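Local structure of thioredoxin family protein (Pseudomonas aeruginosa, 1Z6N) at residues M64-C69 / I109-V114; L58-E63 / L88-K93; G40-L45 / Y150-I155. The protein is of unknown function but belongs to the thioredoxin family and binds magnesium, with a CxxC sequence at a helix start that is consistent with thiol-disulfide chemistry. All blocks are in the same frame, centred on the assembly; numbering follows the deposited sequence.

Contact 1: M64-C69 / I109-V114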
loop_
_atom_site.group_PDB
_atom_site.type_symbol
_atom_site.label_atom_id
_atom_site.label_comp_id
_atom_site.label_asym_id
_atom_site.label_seq_id
_atom_site.Cartn_x
_atom_site.Cartn_y
_atom_site.Cartn_z
ATOM N N MET A 64 -8.102 -2.702 -9.010
ATOM C CA MET A 64 -9.057 -1.641 -8.684
ATOM C C MET A 64 -10.433 -2.110 -8.212
ATOM O O MET A 64 -11.183 -1.318 -7.631
ATOM C CB MET A 64 -9.200 -0.647 -9.846
ATOM C CG MET A 64 -8.153 0.442 -9.836
ATOM S SD MET A 64 -8.311 1.668 -8.446
ATOM C CE MET A 64 -9.821 2.565 -9.054
ATOM N N TRP A 65 -10.788 -3.367 -8.490
ATOM C CA TRP A 65 -12.071 -3.894 -8.018
ATOM C C TRP A 65 -12.046 -4.290 -6.542
ATOM O O TRP A 65 -13.092 -4.576 -5.967
ATOM C CB TRP A 65 -12.510 -5.087 -8.868
ATOM C CG TRP A 65 -11.449 -6.121 -9.039
ATOM C CD1 TRP A 65 -10.606 -6.248 -10.108
ATOM C CD2 TRP A 65 -11.103 -7.185 -8.123
ATOM N NE1 TRP A 65 -9.756 -7.316 -9.916
ATOM C CE2 TRP A 65 -10.031 -7.897 -8.703
ATOM C CE3 TRP A 65 -11.577 -7.591 -6.856
ATOM C CZ2 TRP A 65 -9.434 -9.008 -8.077
ATOM C CZ3 TRP A 65 -10.961 -8.688 -6.227
ATOM C CH2 TRP A 65 -9.906 -9.374 -6.836
ATOM N N CYS A 66 -10.848 -4.375 -5.968
ATOM C CA CYS A 66 -10.684 -4.883 -4.602
ATOM C C CYS A 66 -10.837 -3.745 -3.587
ATOM O O CYS A 66 -10.063 -2.797 -3.624
ATOM C CB CYS A 66 -9.304 -5.524 -4.480
ATOM S SG CYS A 66 -8.904 -5.911 -2.771
ATOM N N PRO A 67 -11.859 -3.817 -2.701
ATOM C CA PRO A 67 -12.045 -2.763 -1.695
ATOM C C PRO A 67 -10.832 -2.550 -0.812
ATOM O O PRO A 67 -10.531 -1.407 -0.445
ATOM C CB PRO A 67 -13.240 -3.276 -0.869
ATOM C CG PRO A 67 -14.025 -4.017 -1.867
ATOM C CD PRO A 67 -12.965 -4.787 -2.647
ATOM N N ASP A 68 -10.116 -3.633 -0.497
ATOM C CA ASP A 68 -8.918 -3.516 0.332
ATOM C C ASP A 68 -7.829 -2.732 -0.408
ATOM O O ASP A 68 -7.064 -2.001 0.213
ATOM C CB ASP A 68 -8.394 -4.889 0.745
ATOM C CG ASP A 68 -9.401 -5.658 1.547
ATOM O OD1 ASP A 68 -9.744 -5.175 2.644
ATOM O OD2 ASP A 68 -9.874 -6.715 1.077
ATOM N N CYS A 69 -7.749 -2.893 -1.729
ATOM C CA CYS A 69 -6.830 -2.075 -2.535
ATOM C C CYS A 69 -7.281 -0.622 -2.595
ATOM O O CYS A 69 -6.461 0.289 -2.456
ATOM C CB CYS A 69 -6.704 -2.621 -3.953
ATOM S SG CYS A 69 -5.868 -4.228 -3.998
ATOM N N ILE A 109 -2.200 -15.288 -3.145
ATOM C CA ILE A 109 -1.982 -13.847 -3.095
ATOM C C ILE A 109 -3.247 -13.133 -2.648
ATOM O O ILE A 109 -4.223 -13.062 -3.393
ATOM C CB ILE A 109 -1.536 -13.276 -4.463
ATOM C CG1 ILE A 109 -0.240 -13.955 -4.939
ATOM C CG2 ILE A 109 -1.370 -11.767 -4.357
ATOM C CD1 ILE A 109 1.034 -13.650 -4.070
ATOM N N ALA A 110 -3.221 -12.605 -1.428
ATOM C CA ALA A 110 -4.287 -11.745 -0.919
ATOM C C ALA A 110 -3.843 -10.323 -1.210
ATOM O O ALA A 110 -2.688 -9.959 -0.947
ATOM C CB ALA A 110 -4.463 -11.965 0.582
ATOM N N ILE A 111 -4.745 -9.535 -1.779
ATOM C CA ILE A 111 -4.380 -8.189 -2.207
ATOM C C ILE A 111 -5.040 -7.120 -1.317
ATOM O O ILE A 111 -6.133 -7.353 -0.778
ATOM C CB ILE A 111 -4.694 -7.943 -3.714
ATOM C CG1 ILE A 111 -6.152 -8.291 -4.020
ATOM C CG2 ILE A 111 -3.699 -8.727 -4.605
ATOM C CD1 ILE A 111 -6.605 -7.855 -5.383
ATOM N N PRO A 112 -4.392 -5.951 -1.167
ATOM C CA PRO A 112 -3.098 -5.597 -1.764
ATOM C C PRO A 112 -1.944 -6.264 -1.038
ATOM O O PRO A 112 -1.953 -6.357 0.196
ATOM C CB PRO A 112 -3.016 -4.088 -1.527
ATOM C CG PRO A 112 -3.825 -3.852 -0.307
ATOM C CD PRO A 112 -4.963 -4.831 -0.392
ATOM N N LEU A 113 -0.967 -6.721 -1.811
ATOM C CA LEU A 113 0.291 -7.194 -1.272
ATOM C C LEU A 113 1.302 -6.080 -1.511
ATOM O O LEU A 113 1.540 -5.706 -2.661
ATOM C CB LEU A 113 0.716 -8.482 -1.995
ATOM C CG LEU A 113 2.136 -8.991 -1.724
ATOM C CD1 LEU A 113 2.286 -9.370 -0.249
ATOM C CD2 LEU A 113 2.477 -10.190 -2.632
ATOM N N VAL A 114 1.873 -5.549 -0.430
ATOM C CA VAL A 114 2.779 -4.429 -0.525
ATOM C C VAL A 114 4.154 -4.864 -0.025
ATOM O O VAL A 114 4.324 -5.168 1.156
ATOM C CB VAL A 114 2.282 -3.222 0.303
ATOM C CG1 VAL A 114 3.242 -2.060 0.180
ATOM C CG2 VAL A 114 0.872 -2.781 -0.157
#
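C66 and C69 meet I111 and P112 where a CxxC sequence at the start of helix 67-82 faces a cis-proline loop, the pairing characteristic of the thioredoxin fold; a redox role here is inferred from that pattern. No hydrogen bond crosses between 64-69 and 109-114; the contact is van der Waals packing. Apolar contacts centre on I111: its CD1 lies 3.7 Å from C66 CB and 3.9 Å from W65 CH2, the indole and the isoleucine chain crossing at about a right angle. The I111 torsion (chi1 53°) sets CG1 between backbone N and carbonyl carbon and, with chi2 extended (170°), carries CD1 to C66 and W65. The I111-P112 peptide bond is cis, and the proline ring packs on the first helical turn, with P112 CD 3.6 Å from D68 CB. The polar ends of D68 and W65 are held outside the two segments: D68 OD1 is engaged by R130 in a salt bridge and by the Y145 hydroxyl, while W65 NE1 bonds to E63 OE2. Among the sulfurs, C66 SG caps the helix by accepting from C69 N at 3.4 Å (153° at the hydrogen). Both cysteines are modelled as free thiols, and C69 SG rests 3.6 Å from P112 N.

Contact 2: L58-E63 / L88-K93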
loop_
_atom_site.group_PDB
_atom_site.type_symbol
_atom_site.label_atom_id
_atom_site.label_comp_id
_atom_site.label_asym_id
_atom_site.label_seq_id
_atom_site.Cartn_x
_atom_site.Cartn_y
_atom_site.Cartn_z
ATOM N N LEU A 58 7.678 0.851 -2.934
ATOM C CA LEU A 58 6.607 -0.053 -2.557
ATOM C C LEU A 58 6.173 -0.764 -3.838
ATOM O O LEU A 58 5.551 -0.150 -4.708
ATOM C CB LEU A 58 5.436 0.724 -1.930
ATOM C CG LEU A 58 5.741 1.603 -0.709
ATOM C CD1 LEU A 58 4.475 2.211 -0.094
ATOM C CD2 LEU A 58 6.526 0.838 0.345
ATOM N N LEU A 59 6.577 -2.029 -3.966
ATOM C CA LEU A 59 6.113 -2.886 -5.059
ATOM C C LEU A 59 4.803 -3.512 -4.618
ATOM O O LEU A 59 4.750 -4.298 -3.666
ATOM C CB LEU A 59 7.137 -3.973 -5.397
ATOM C CG LEU A 59 6.701 -4.983 -6.465
ATOM C CD1 LEU A 59 6.358 -4.291 -7.806
ATOM C CD2 LEU A 59 7.801 -6.009 -6.664
ATOM N N VAL A 60 3.734 -3.148 -5.320
ATOM C CA VAL A 60 2.400 -3.524 -4.887
ATOM C C VAL A 60 1.716 -4.431 -5.888
ATOM O O VAL A 60 1.774 -4.169 -7.075
ATOM C CB VAL A 60 1.511 -2.260 -4.754
ATOM C CG1 VAL A 60 0.091 -2.627 -4.326
ATOM C CG2 VAL A 60 2.117 -1.268 -3.760
ATOM N N ALA A 61 1.083 -5.505 -5.415
ATOM C CA ALA A 61 0.160 -6.252 -6.275
ATOM C C ALA A 61 -1.255 -5.880 -5.836
ATOM O O ALA A 61 -1.620 -6.019 -4.664
ATOM C CB ALA A 61 0.376 -7.749 -6.140
ATOM N N GLY A 62 -2.042 -5.372 -6.783
ATOM C CA GLY A 62 -3.366 -4.876 -6.441
ATOM C C GLY A 62 -4.251 -4.771 -7.661
ATOM O O GLY A 62 -3.782 -4.892 -8.797
ATOM N N GLU A 63 -5.540 -4.557 -7.403
ATOM C CA GLU A 63 -6.556 -4.489 -8.459
ATOM C C GLU A 63 -7.608 -3.467 -8.040
ATOM O O GLU A 63 -7.998 -3.402 -6.868
ATOM C CB GLU A 63 -7.256 -5.833 -8.629
ATOM C CG GLU A 63 -6.322 -7.016 -8.968
ATOM C CD GLU A 63 -6.215 -7.359 -10.457
ATOM O OE1 GLU A 63 -5.160 -7.892 -10.854
ATOM O OE2 GLU A 63 -7.195 -7.167 -11.198
ATOM N N LEU A 88 5.320 4.216 -5.102
ATOM C CA LEU A 88 4.545 2.989 -5.370
ATOM C C LEU A 88 4.572 2.662 -6.844
ATOM O O LEU A 88 4.457 3.563 -7.676
ATOM C CB LEU A 88 3.049 3.168 -5.027
ATOM C CG LEU A 88 2.503 3.131 -3.609
ATOM C CD1 LEU A 88 3.046 4.305 -2.809
ATOM C CD2 LEU A 88 0.982 3.178 -3.641
ATOM N N ALA A 89 4.667 1.365 -7.153
ATOM C CA ALA A 89 4.372 0.885 -8.511
ATOM C C ALA A 89 3.528 -0.355 -8.337
ATOM O O ALA A 89 3.800 -1.176 -7.448
ATOM C CB ALA A 89 5.636 0.551 -9.252
ATOM N N ILE A 90 2.516 -0.512 -9.188
ATOM C CA ILE A 90 1.491 -1.548 -8.956
ATOM C C ILE A 90 1.399 -2.525 -10.128
ATOM O O ILE A 90 1.223 -2.119 -11.280
ATOM C CB ILE A 90 0.116 -0.875 -8.748
ATOM C CG1 ILE A 90 0.197 0.081 -7.543
ATOM C CG2 ILE A 90 -0.973 -1.895 -8.468
ATOM C CD1 ILE A 90 -0.822 1.254 -7.594
ATOM N N ILE A 91 1.573 -3.807 -9.805
ATOM C CA ILE A 91 1.388 -4.920 -10.752
ATOM C C ILE A 91 0.113 -5.668 -10.398
ATOM O O ILE A 91 -0.508 -5.406 -9.355
ATOM C CB ILE A 91 2.573 -5.901 -10.730
ATOM C CG1 ILE A 91 2.729 -6.539 -9.336
ATOM C CG2 ILE A 91 3.843 -5.199 -11.191
ATOM C CD1 ILE A 91 3.791 -7.672 -9.276
ATOM N N SER A 92 -0.311 -6.556 -11.298
ATOM C CA SER A 92 -1.597 -7.246 -11.113
ATOM C C SER A 92 -1.518 -8.371 -10.084
ATOM O O SER A 92 -0.437 -8.879 -9.756
ATOM C CB SER A 92 -2.070 -7.838 -12.424
ATOM O OG SER A 92 -1.237 -8.943 -12.752
ATOM N N LYS A 93 -2.675 -8.817 -9.591
ATOM C CA LYS A 93 -2.732 -9.999 -8.755
ATOM C C LYS A 93 -2.173 -11.208 -9.492
ATOM O O LYS A 93 -1.401 -11.996 -8.920
ATOM C CB LYS A 93 -4.188 -10.245 -8.355
ATOM C CG LYS A 93 -4.359 -11.472 -7.475
ATOM C CD LYS A 93 -5.814 -11.620 -7.021
ATOM C CE LYS A 93 -6.060 -13.042 -6.468
ATOM N NZ LYS A 93 -7.492 -13.300 -6.166
#
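L58 and L88 sit side by side on neighbouring parallel strands, the two strands of a right-handed beta-alpha-beta unit whose crossover is helix 67-82, as in thioredoxin folds. The short strand axes approach to 4.6 Å with an angle of 26° between their directions. On the sheet face turned to that helix, the L58 and L88 chains cross obliquely, their CD1 methyls 3.7 Å apart, and V60 CB lies 3.9 Å from I90 CG1; L73 and L76 of the helix pack on V60 and L88. The other face carries L59, A61, A89 and I91. Here a chi1 of 61° tucks I91 CG1 in over the backbone, 3.4 Å from V60 O. Four backbone bonds fix the register: A89 N to L58 O, V60 N to A89 O, I91 N to V60 O and G62 N to I91 O. Beyond the strands, E63 crosses the K93 chain at about a right angle. Its bend at chi2 (-96°) turns the carboxylate to the start of helix 93-99, where S92 OG caps R95 N. There E63 OE1, through its anti lone pair, accepts K93 N at 2.9 Å.

Contact 3: G40-L45 / Y150-I155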
loop_
_atom_site.group_PDB
_atom_site.type_symbol
_atom_site.label_atom_id
_atom_site.label_comp_id
_atom_site.label_asym_id
_atom_site.label_seq_id
_atom_site.Cartn_x
_atom_site.Cartn_y
_atom_site.Cartn_z
ATOM N N GLY A 40 -7.071 14.553 8.038
ATOM C CA GLY A 40 -5.637 14.750 8.277
ATOM C C GLY A 40 -4.997 13.597 9.023
ATOM O O GLY A 40 -5.693 12.690 9.495
ATOM N N LEU A 41 -3.666 13.620 9.124
ATOM C CA LEU A 41 -2.929 12.599 9.875
ATOM C C LEU A 41 -2.593 13.062 11.293
ATOM O O LEU A 41 -2.363 14.252 11.512
ATOM C CB LEU A 41 -1.630 12.223 9.157
ATOM C CG LEU A 41 -1.681 11.605 7.755
ATOM C CD1 LEU A 41 -0.263 11.321 7.267
ATOM C CD2 LEU A 41 -2.537 10.337 7.719
ATOM N N PRO A 42 -2.556 12.123 12.262
ATOM C CA PRO A 42 -2.086 12.497 13.604
ATOM C C PRO A 42 -0.650 13.014 13.546
ATOM O O PRO A 42 0.159 12.505 12.764
ATOM C CB PRO A 42 -2.142 11.178 14.381
ATOM C CG PRO A 42 -3.116 10.333 13.636
ATOM C CD PRO A 42 -2.943 10.702 12.192
ATOM N N SER A 43 -0.342 14.011 14.368
ATOM C CA SER A 43 0.939 14.717 14.309
ATOM C C SER A 43 2.157 13.798 14.429
ATOM O O SER A 43 3.202 14.071 13.840
ATOM C CB SER A 43 0.995 15.788 15.398
ATOM O OG SER A 43 0.773 15.200 16.662
ATOM N N ALA A 44 2.012 12.720 15.199
ATOM C CA ALA A 44 3.077 11.736 15.372
ATOM C C ALA A 44 3.373 11.025 14.054
ATOM O O ALA A 44 4.520 10.683 13.781
ATOM C CB ALA A 44 2.702 10.726 16.443
ATOM N N LEU A 45 2.334 10.819 13.244
ATOM C CA LEU A 45 2.468 10.135 11.953
ATOM C C LEU A 45 3.154 11.041 10.927
ATOM O O LEU A 45 4.062 10.609 10.212
ATOM C CB LEU A 45 1.091 9.705 11.439
ATOM C CG LEU A 45 0.881 8.269 10.926
ATOM C CD1 LEU A 45 -0.255 8.229 9.935
ATOM C CD2 LEU A 45 2.151 7.636 10.345
ATOM N N TYR A 150 -9.342 3.347 9.316
ATOM C CA TYR A 150 -7.974 2.873 9.560
ATOM C C TYR A 150 -7.009 3.225 8.420
ATOM O O TYR A 150 -5.991 2.550 8.234
ATOM C CB TYR A 150 -7.963 1.359 9.783
ATOM C CG TYR A 150 -8.614 0.889 11.059
ATOM C CD1 TYR A 150 -9.982 0.643 11.115
ATOM C CD2 TYR A 150 -7.849 0.647 12.201
ATOM C CE1 TYR A 150 -10.585 0.185 12.266
ATOM C CE2 TYR A 150 -8.444 0.189 13.377
ATOM C CZ TYR A 150 -9.813 -0.032 13.406
ATOM O OH TYR A 150 -10.400 -0.485 14.564
ATOM N N LEU A 151 -7.311 4.290 7.670
ATOM C CA LEU A 151 -6.409 4.728 6.603
ATOM C C LEU A 151 -5.029 5.101 7.115
ATOM O O LEU A 151 -4.023 4.701 6.528
ATOM C CB LEU A 151 -6.991 5.905 5.816
ATOM C CG LEU A 151 -8.072 5.603 4.789
ATOM C CD1 LEU A 151 -7.534 5.058 3.504
ATOM C CD2 LEU A 151 -9.099 4.672 5.324
ATOM N N GLU A 152 -4.970 5.853 8.213
ATOM C CA GLU A 152 -3.683 6.253 8.764
ATOM C C GLU A 152 -2.837 5.023 9.158
ATOM O O GLU A 152 -1.604 5.054 9.067
ATOM C CB GLU A 152 -3.874 7.155 9.976
ATOM C CG GLU A 152 -4.491 6.447 11.161
ATOM C CD GLU A 152 -4.891 7.395 12.268
ATOM O OE1 GLU A 152 -5.514 8.441 11.971
ATOM O OE2 GLU A 152 -4.589 7.082 13.438
ATOM N N HIS A 153 -3.515 3.954 9.577
ATOM C CA HIS A 153 -2.832 2.734 10.040
ATOM C C HIS A 153 -2.077 2.012 8.925
ATOM O O HIS A 153 -1.040 1.373 9.195
ATOM C CB HIS A 153 -3.818 1.762 10.698
ATOM C CG HIS A 153 -4.566 2.344 11.855
ATOM N ND1 HIS A 153 -5.537 3.311 11.698
ATOM C CD2 HIS A 153 -4.503 2.085 13.182
ATOM C CE1 HIS A 153 -6.032 3.629 12.881
ATOM N NE2 HIS A 153 -5.425 2.896 13.800
ATOM N N ALA A 154 -2.579 2.099 7.691
ATOM C CA ALA A 154 -1.865 1.501 6.566
ATOM C C ALA A 154 -0.514 2.204 6.417
ATOM O O ALA A 154 0.520 1.552 6.214
ATOM C CB ALA A 154 -2.694 1.624 5.273
ATOM N N ILE A 155 -0.527 3.529 6.548
ATOM C CA ILE A 155 0.691 4.329 6.480
ATOM C C ILE A 155 1.630 3.981 7.631
ATOM O O ILE A 155 2.830 3.766 7.415
ATOM C CB ILE A 155 0.384 5.844 6.479
ATOM C CG1 ILE A 155 -0.474 6.218 5.251
ATOM C CG2 ILE A 155 1.676 6.653 6.502
ATOM C CD1 ILE A 155 -1.043 7.651 5.305
#
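L41 meets both E152 and I155 just after the chain leaves helix 23-39 at G40, whose positive phi (77°) suits a glycine at that turn. The L41 chain runs past E152 in the opposite direction, with CD2 4.1 Å from E152 CB. The same methyl faces I155 tip to tip, 3.9 Å from I155 CD1. Elsewhere L41 packs on L36 and on F78 and L82 of helix 67-82, which places it where three helices converge. P42 follows, its ring lying obliquely across the end of E152, with P42 CD 3.4 Å from E152 OE1. The E152 carboxylate lies against the carbons P42 CG and CD; no hydrogen bond joins the two segments. E152 reaches the ring because a chi1 of 67° swings CG in above its own backbone and the chain beyond CG is extended. This is packing within an alpha-beta-alpha sandwich: the loop after helix 23-39 and the first turn of helix 43-50 are set against the first turn of helix 151-164, away from the magnesium-binding D13. P42 is the N-cap residue of helix 43-50, and its carbonyl O accepts L45 N at 2.8 Å. That turn directs L45, the next residue to touch, back at the other helix. Its two methyls divide their contacts: L45 CD1 lies 3.6 Å from the backbone O of E152, and L45 CD2 approaches I155 CG2 to 4.0 Å.

Overall arrangement
From the N terminus, G40-L45 is the first segment reached, and it waits longest for its partner: contact 3 closes only at helix 151-164, leaving 104 residues between its segments. Contacts 1 and 2 are nested inside that loop and cross each other, since the chain runs 58-63, 64-69, 88-93, 109-114. Contact 2 closes after 24 residues, mostly helix 67-82, joining two parallel strands; contact 1 closes after 39, joining the start of that helix to the approach to strand 113-117. Their centres are 8 Å apart and they touch, C69 SG packing on G62 CA. Contact 3, its centre about 20 Å from that of contact 1, joins the loop and first turn of helix 43-50 to the first turn of helix 151-164.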